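Side-chain contacts in cytoplasmic export protein 1 (Saccharomyces cerevisiae, PDB 3VWA), which may collect tRNA from nuclear export receptors at the nuclear pore complex and deliver aminoacylated tRNA to the translation machinery: residues A[20-24]-A[25-29]; A[128-132]-A[133-137]. All blocks are in the same frame, centred on the assembly; numbering follows the deposited sequence.

Contact 1 (A[20-24]-A[25-29]); sequences ITETA and LWQCF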
ATOM      1  N   ILE A  20      11.783  19.993   4.672  1.00 46.95           N
ATOM      2  CA  ILE A  20      12.025  18.744   3.939  1.00 48.92           C
ATOM      3  C   ILE A  20      12.750  19.058   2.631  1.00 49.72           C
ATOM      4  O   ILE A  20      13.485  18.226   2.095  1.00 47.05           O
ATOM      5  CB  ILE A  20      10.737  17.882   3.705  1.00 45.61           C
ATOM      6  CG1 ILE A  20       9.852  18.487   2.611  1.00 43.00           C
ATOM      7  CG2 ILE A  20       9.976  17.659   5.013  1.00 44.97           C
ATOM      8  CD1 ILE A  20       8.493  17.823   2.450  1.00 41.97           C
ATOM      9  N   THR A  21      12.500  20.260   2.120  1.00 50.25           N
ATOM     10  CA  THR A  21      13.200  20.825   0.975  1.00 42.30           C
ATOM     11  C   THR A  21      13.426  22.300   1.305  1.00 43.47           C
ATOM     12  O   THR A  21      12.626  22.930   2.058  1.00 39.17           O
ATOM     13  CB  THR A  21      12.376  20.721  -0.320  1.00 40.08           C
ATOM     14  OG1 THR A  21      13.213  20.962  -1.441  1.00 48.47           O
ATOM     15  CG2 THR A  21      11.370  21.783  -0.384  1.00 39.32           C
ATOM     16  N   GLU A  22      14.490  22.835   0.719  1.00 41.34           N
ATOM     17  CA  GLU A  22      14.924  24.193   0.886  1.00 45.80           C
ATOM     18  C   GLU A  22      15.273  24.664  -0.498  1.00 47.08           C
ATOM     19  O   GLU A  22      15.736  23.880  -1.293  1.00 45.23           O
ATOM     20  CB  GLU A  22      16.214  24.204   1.682  1.00 49.44           C
ATOM     21  CG  GLU A  22      16.105  24.742   3.088  1.00 58.02           C
ATOM     22  CD  GLU A  22      17.179  25.775   3.372  1.00 56.86           C
ATOM     23  OE1 GLU A  22      18.314  25.654   2.848  1.00 58.03           O
ATOM     24  OE2 GLU A  22      16.874  26.721   4.112  1.00 64.19           O
ATOM     25  N   THR A  23      15.095  25.952  -0.763  1.00 44.98           N
ATOM     26  CA  THR A  23      15.435  26.565  -2.039  1.00 44.22           C
ATOM     27  C   THR A  23      15.971  27.937  -1.671  1.00 42.56           C
ATOM     28  O   THR A  23      15.989  28.279  -0.504  1.00 44.40           O
ATOM     29  CB  THR A  23      14.192  26.537  -2.964  1.00 44.59           C
ATOM     30  OG1 THR A  23      14.256  25.346  -3.749  1.00 42.50           O
ATOM     31  CG2 THR A  23      14.073  27.714  -3.867  1.00 40.90           C
ATOM     32  N   ALA A  24      16.459  28.706  -2.627  1.00 46.23           N
ATOM     33  CA  ALA A  24      16.961  30.021  -2.298  1.00 45.78           C
ATOM     34  C   ALA A  24      15.843  30.933  -1.804  1.00 48.77           C
ATOM     35  O   ALA A  24      16.127  31.894  -1.081  1.00 46.65           O
ATOM     36  CB  ALA A  24      17.658  30.647  -3.496  1.00 45.14           C
ATOM     37  N   LEU A  25      14.588  30.670  -2.207  1.00 43.26           N
ATOM     38  CA  LEU A  25      13.477  31.561  -1.814  1.00 40.22           C
ATOM     39  C   LEU A  25      12.523  31.058  -0.713  1.00 40.29           C
ATOM     40  O   LEU A  25      11.784  31.854  -0.129  1.00 37.15           O
ATOM     41  CB  LEU A  25      12.663  31.958  -3.013  1.00 36.87           C
ATOM     42  CG  LEU A  25      13.504  32.760  -3.967  1.00 37.02           C
ATOM     43  CD1 LEU A  25      12.717  32.913  -5.228  1.00 36.31           C
ATOM     44  CD2 LEU A  25      13.905  34.122  -3.402  1.00 39.20           C
ATOM     45  N   TRP A  26      12.534  29.750  -0.461  1.00 36.21           N
ATOM     46  CA  TRP A  26      11.556  29.094   0.395  1.00 35.91           C
ATOM     47  C   TRP A  26      12.156  27.929   1.113  1.00 38.55           C
ATOM     48  O   TRP A  26      12.993  27.189   0.554  1.00 37.66           O
ATOM     49  CB  TRP A  26      10.362  28.550  -0.423  1.00 31.08           C
ATOM     50  CG  TRP A  26       9.665  29.623  -1.190  1.00 29.76           C
ATOM     51  CD1 TRP A  26       9.899  30.034  -2.497  1.00 30.31           C
ATOM     52  CD2 TRP A  26       8.598  30.499  -0.714  1.00 28.54           C
ATOM     53  NE1 TRP A  26       9.077  31.085  -2.822  1.00 23.24           N
ATOM     54  CE2 TRP A  26       8.286  31.399  -1.815  1.00 24.27           C
ATOM     55  CE3 TRP A  26       7.904  30.633   0.488  1.00 28.87           C
ATOM     56  CZ2 TRP A  26       7.322  32.381  -1.703  1.00 26.98           C
ATOM     57  CZ3 TRP A  26       6.915  31.605   0.571  1.00 25.28           C
ATOM     58  CH2 TRP A  26       6.645  32.461  -0.502  1.00 27.16           C
ATOM     59  N   GLN A  27      11.693  27.733   2.344  1.00 33.84           N
ATOM     60  CA  GLN A  27      11.786  26.423   3.017  1.00 35.29           C
ATOM     61  C   GLN A  27      10.434  25.734   2.974  1.00 34.86           C
ATOM     62  O   GLN A  27       9.387  26.378   3.099  1.00 35.13           O
ATOM     63  CB  GLN A  27      12.200  26.584   4.468  1.00 34.14           C
ATOM     64  CG  GLN A  27      13.651  26.981   4.607  1.00 36.32           C
ATOM     65  CD  GLN A  27      13.972  27.301   6.036  1.00 45.54           C
ATOM     66  OE1 GLN A  27      13.387  28.224   6.631  1.00 43.93           O
ATOM     67  NE2 GLN A  27      14.890  26.533   6.619  1.00 46.58           N
ATOM     68  N   CYS A  28      10.446  24.428   2.811  1.00 33.94           N
ATOM     69  CA  CYS A  28       9.194  23.710   2.714  1.00 35.78           C
ATOM     70  C   CYS A  28       9.096  22.718   3.872  1.00 36.34           C
ATOM     71  O   CYS A  28       9.950  21.835   4.016  1.00 29.74           O
ATOM     72  CB  CYS A  28       9.087  23.042   1.349  1.00 36.88           C
ATOM     73  SG  CYS A  28       7.805  21.788   1.190  1.00 38.15           S
ATOM     74  N   PHE A  29       8.057  22.905   4.693  1.00 33.98           N
ATOM     75  CA  PHE A  29       7.877  22.163   5.945  1.00 36.56           C
ATOM     76  C   PHE A  29       6.570  21.389   5.898  1.00 35.84           C
ATOM     77  O   PHE A  29       5.568  21.936   5.412  1.00 35.60           O
ATOM     78  CB  PHE A  29       7.791  23.132   7.163  1.00 39.68           C
ATOM     79  CG  PHE A  29       9.098  23.805   7.547  1.00 38.91           C
ATOM     80  CD1 PHE A  29       9.989  23.168   8.403  1.00 39.43           C
ATOM     81  CD2 PHE A  29       9.410  25.090   7.103  1.00 38.65           C
ATOM     82  CE1 PHE A  29      11.179  23.771   8.795  1.00 40.53           C
ATOM     83  CE2 PHE A  29      10.610  25.694   7.494  1.00 41.44           C
ATOM     84  CZ  PHE A  29      11.504  25.027   8.338  1.00 37.11           C
TER
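Gln27 and Glu22 run alongside each other in the same direction on one face of the hairpin formed by 21-22 and 26-29. From CB, Gln27 sets CG anti to its own carbonyl carbon (chi1 -72°); this CG meets the Glu22 chain, 3.7 Å from Glu22 CG. CD then runs beside Glu22 OE2, and at the tip NE2 comes within 3.2 Å of Glu22 OE2, with the amide and carboxylate planes turned 69° apart. With an alanine here, the Glu22 carboxylate would probably lose the methylene and amide beside it and be freer to turn. Glu22 OE2 also makes a long, weak ion pair with Lys46. The hairpin belongs to the N-terminal lobe of the kinase-like domain and probably corresponds to the one that carries the glycine-rich loop in protein kinases. Ile20 and Thr21 both face Cys28, a classic beta bulge: Ile20 N donates to Cys28 O (2.7 Å), while Cys28 N donates to Thr21 O (2.8 Å). On the other face Thr21 wedges its methyl between its backbone N and carbonyl carbon, and CG2 lies 3.9 Å from Cys28 SG. Ile20 CG1 reaches Cys28 SG at 4.1 Å. Near the turn, Thr23 N donates to Trp26 O, almost in line with the carbonyl bond. The Trp26 indole leads away to Glu150, which accepts from its NE1, and meets the Phe147 ring edge-to-face.

Contact 2 (A[128-132]-A[133-137]); sequences LGTLS and KDSVF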
ATOM      1  N   LEU A 128       4.131  32.447 -16.277  1.00 41.19           N
ATOM      2  CA  LEU A 128       4.521  31.759 -15.047  1.00 36.59           C
ATOM      3  C   LEU A 128       5.948  32.118 -14.797  1.00 37.92           C
ATOM      4  O   LEU A 128       6.261  32.671 -13.756  1.00 39.87           O
ATOM      5  CB  LEU A 128       4.335  30.236 -15.146  1.00 34.82           C
ATOM      6  CG  LEU A 128       4.066  29.390 -13.875  1.00 37.21           C
ATOM      7  CD1 LEU A 128       4.545  27.952 -14.004  1.00 30.21           C
ATOM      8  CD2 LEU A 128       4.546  30.006 -12.547  1.00 37.62           C
ATOM      9  N   GLY A 129       6.809  31.774 -15.756  1.00 39.26           N
ATOM     10  CA  GLY A 129       8.159  32.268 -15.809  1.00 35.06           C
ATOM     11  C   GLY A 129       9.188  31.536 -14.997  1.00 38.07           C
ATOM     12  O   GLY A 129      10.409  31.702 -15.225  1.00 34.72           O
ATOM     13  N   THR A 130       8.712  30.703 -14.071  1.00 38.06           N
ATOM     14  CA  THR A 130       9.559  30.055 -13.065  1.00 34.50           C
ATOM     15  C   THR A 130       9.657  28.511 -13.231  1.00 35.48           C
ATOM     16  O   THR A 130      10.158  27.828 -12.328  1.00 30.98           O
ATOM     17  CB  THR A 130       8.973  30.311 -11.666  1.00 33.88           C
ATOM     18  OG1 THR A 130       7.683  29.662 -11.610  1.00 28.96           O
ATOM     19  CG2 THR A 130       8.873  31.905 -11.317  1.00 25.66           C
ATOM     20  N   LEU A 131       9.154  27.965 -14.331  1.00 34.92           N
ATOM     21  CA  LEU A 131       9.158  26.489 -14.544  1.00 39.63           C
ATOM     22  C   LEU A 131      10.540  25.850 -14.377  1.00 38.17           C
ATOM     23  O   LEU A 131      11.483  26.194 -15.072  1.00 36.85           O
ATOM     24  CB  LEU A 131       8.660  26.134 -15.943  1.00 37.40           C
ATOM     25  CG  LEU A 131       7.177  25.990 -16.243  1.00 43.54           C
ATOM     26  CD1 LEU A 131       6.959  26.097 -17.735  1.00 36.98           C
ATOM     27  CD2 LEU A 131       6.633  24.650 -15.783  1.00 45.29           C
ATOM     28  N   SER A 132      10.662  24.907 -13.456  1.00 40.15           N
ATOM     29  CA  SER A 132      11.962  24.317 -13.182  1.00 37.03           C
ATOM     30  C   SER A 132      11.736  23.027 -12.396  1.00 35.16           C
ATOM     31  O   SER A 132      10.604  22.646 -12.113  1.00 33.67           O
ATOM     32  CB  SER A 132      12.836  25.322 -12.399  1.00 40.74           C
ATOM     33  OG  SER A 132      12.705  25.205 -10.982  1.00 42.35           O
ATOM     34  N   LYS A 133      12.806  22.358 -12.004  1.00 31.77           N
ATOM     35  CA  LYS A 133      12.635  21.140 -11.275  1.00 34.30           C
ATOM     36  C   LYS A 133      11.986  21.435  -9.926  1.00 35.73           C
ATOM     37  O   LYS A 133      11.211  20.628  -9.392  1.00 29.17           O
ATOM     38  CB  LYS A 133      13.955  20.410 -11.167  1.00 39.50           C
ATOM     39  CG  LYS A 133      14.431  19.892 -12.529  1.00 42.02           C
ATOM     40  CD  LYS A 133      15.783  19.206 -12.398  1.00 49.31           C
ATOM     41  CE  LYS A 133      16.762  19.731 -13.431  1.00 55.45           C
ATOM     42  NZ  LYS A 133      18.164  19.629 -12.917  1.00 60.72           N
ATOM     43  N   ASP A 134      12.261  22.636  -9.433  1.00 34.20           N
ATOM     44  CA  ASP A 134      11.759  23.077  -8.166  1.00 36.56           C
ATOM     45  C   ASP A 134      10.272  23.424  -8.246  1.00 33.01           C
ATOM     46  O   ASP A 134       9.625  23.607  -7.217  1.00 28.88           O
ATOM     47  CB  ASP A 134      12.579  24.295  -7.690  1.00 36.89           C
ATOM     48  CG  ASP A 134      13.898  23.887  -7.072  1.00 35.95           C
ATOM     49  OD1 ASP A 134      14.001  22.734  -6.630  1.00 39.33           O
ATOM     50  OD2 ASP A 134      14.833  24.708  -7.027  1.00 38.07           O
ATOM     51  N   SER A 135       9.738  23.563  -9.453  1.00 28.67           N
ATOM     52  CA  SER A 135       8.321  23.816  -9.550  1.00 29.58           C
ATOM     53  C   SER A 135       7.457  22.642  -9.111  1.00 32.87           C
ATOM     54  O   SER A 135       6.280  22.839  -8.842  1.00 32.28           O
ATOM     55  CB  SER A 135       7.950  24.133 -10.972  1.00 28.84           C
ATOM     56  OG  SER A 135       8.601  25.295 -11.388  1.00 29.15           O
ATOM     57  N   VAL A 136       8.001  21.414  -9.095  1.00 32.44           N
ATOM     58  CA  VAL A 136       7.096  20.260  -9.186  1.00 30.59           C
ATOM     59  C   VAL A 136       6.810  19.558  -7.880  1.00 28.87           C
ATOM     60  O   VAL A 136       7.735  19.093  -7.189  1.00 23.45           O
ATOM     61  CB  VAL A 136       7.525  19.220 -10.253  1.00 31.80           C
ATOM     62  CG1 VAL A 136       6.441  18.133 -10.373  1.00 24.84           C
ATOM     63  CG2 VAL A 136       7.791  19.909 -11.605  1.00 27.24           C
ATOM     64  N   PHE A 137       5.511  19.456  -7.566  1.00 23.36           N
ATOM     65  CA  PHE A 137       5.104  18.728  -6.371  1.00 25.80           C
ATOM     66  C   PHE A 137       4.045  17.713  -6.713  1.00 26.12           C
ATOM     67  O   PHE A 137       3.405  17.800  -7.763  1.00 26.80           O
ATOM     68  CB  PHE A 137       4.576  19.693  -5.287  1.00 27.10           C
ATOM     69  CG  PHE A 137       5.648  20.546  -4.683  1.00 26.73           C
ATOM     70  CD1 PHE A 137       6.179  21.635  -5.385  1.00 29.48           C
ATOM     71  CD2 PHE A 137       6.151  20.252  -3.436  1.00 27.39           C
ATOM     72  CE1 PHE A 137       7.207  22.404  -4.850  1.00 27.22           C
ATOM     73  CE2 PHE A 137       7.151  21.041  -2.860  1.00 25.73           C
ATOM     74  CZ  PHE A 137       7.673  22.103  -3.564  1.00 26.93           C
TER
HETATM   75  O   HOH W   1       7.075  27.244 -11.364  1.00 37.63           O
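Ser132 and Ser135 bind each other in both directions across a short 3-10 turn. Ser132 N donates to Ser135 OG (2.9 Å, N-H...O 138°), and Ser135 N returns a bond to Ser132 O. With OG set anti to its own carbonyl carbon (chi1 -62°), Ser135 turns its hydroxyl back over the chain and also brings it near Thr130 O. Ser132 OG accepts from Asp134 N at 3.0 Å, closing an ST turn. Lys133, the next most covered residue, accepts a bond from Trp96 NE1 at its backbone O. A water joins the Ser135 hydroxyl to Thr130 OG1, to which it donates; its distances to Ser135 OG and Thr130 OG1 are both modelled at 2.5 Å, doubtfully short, and Thr130 OG1 also bonds to Gly148 O. The segment probably corresponds to the catalytic loop of protein kinases, with Thr130 where they have the catalytic aspartate and Ser135 where they have a metal-binding asparagine. The serine bonds hold the turn; hydroxyls in the places of that carboxylate and carboxamide would probably not serve as catalytic base and metal ligand, consistent with a kinase fold without kinase activity.

Overall arrangement
The two contacts lie in series along the kinase-like domain, their centres 13 Å apart and on the same side of the chain's centre, away from the HEAT repeats. Contact 1 is a hairpin of the N-terminal lobe; contact 2 probably lies where a kinase has its catalytic loop, consistent with the two lining the place of a kinase's nucleotide cleft. They touch directly at two points: Thr23 OG1 lies 3.4 Å from Asp134 OD2, at most a weak hydrogen bond, and Cys28 SG packs on Phe137 CE2 (4.2 Å). Phe43 packs against Cys28 and Phe137. Glu150 likewise serves both contacts, bonding to Trp26 and touching Thr130.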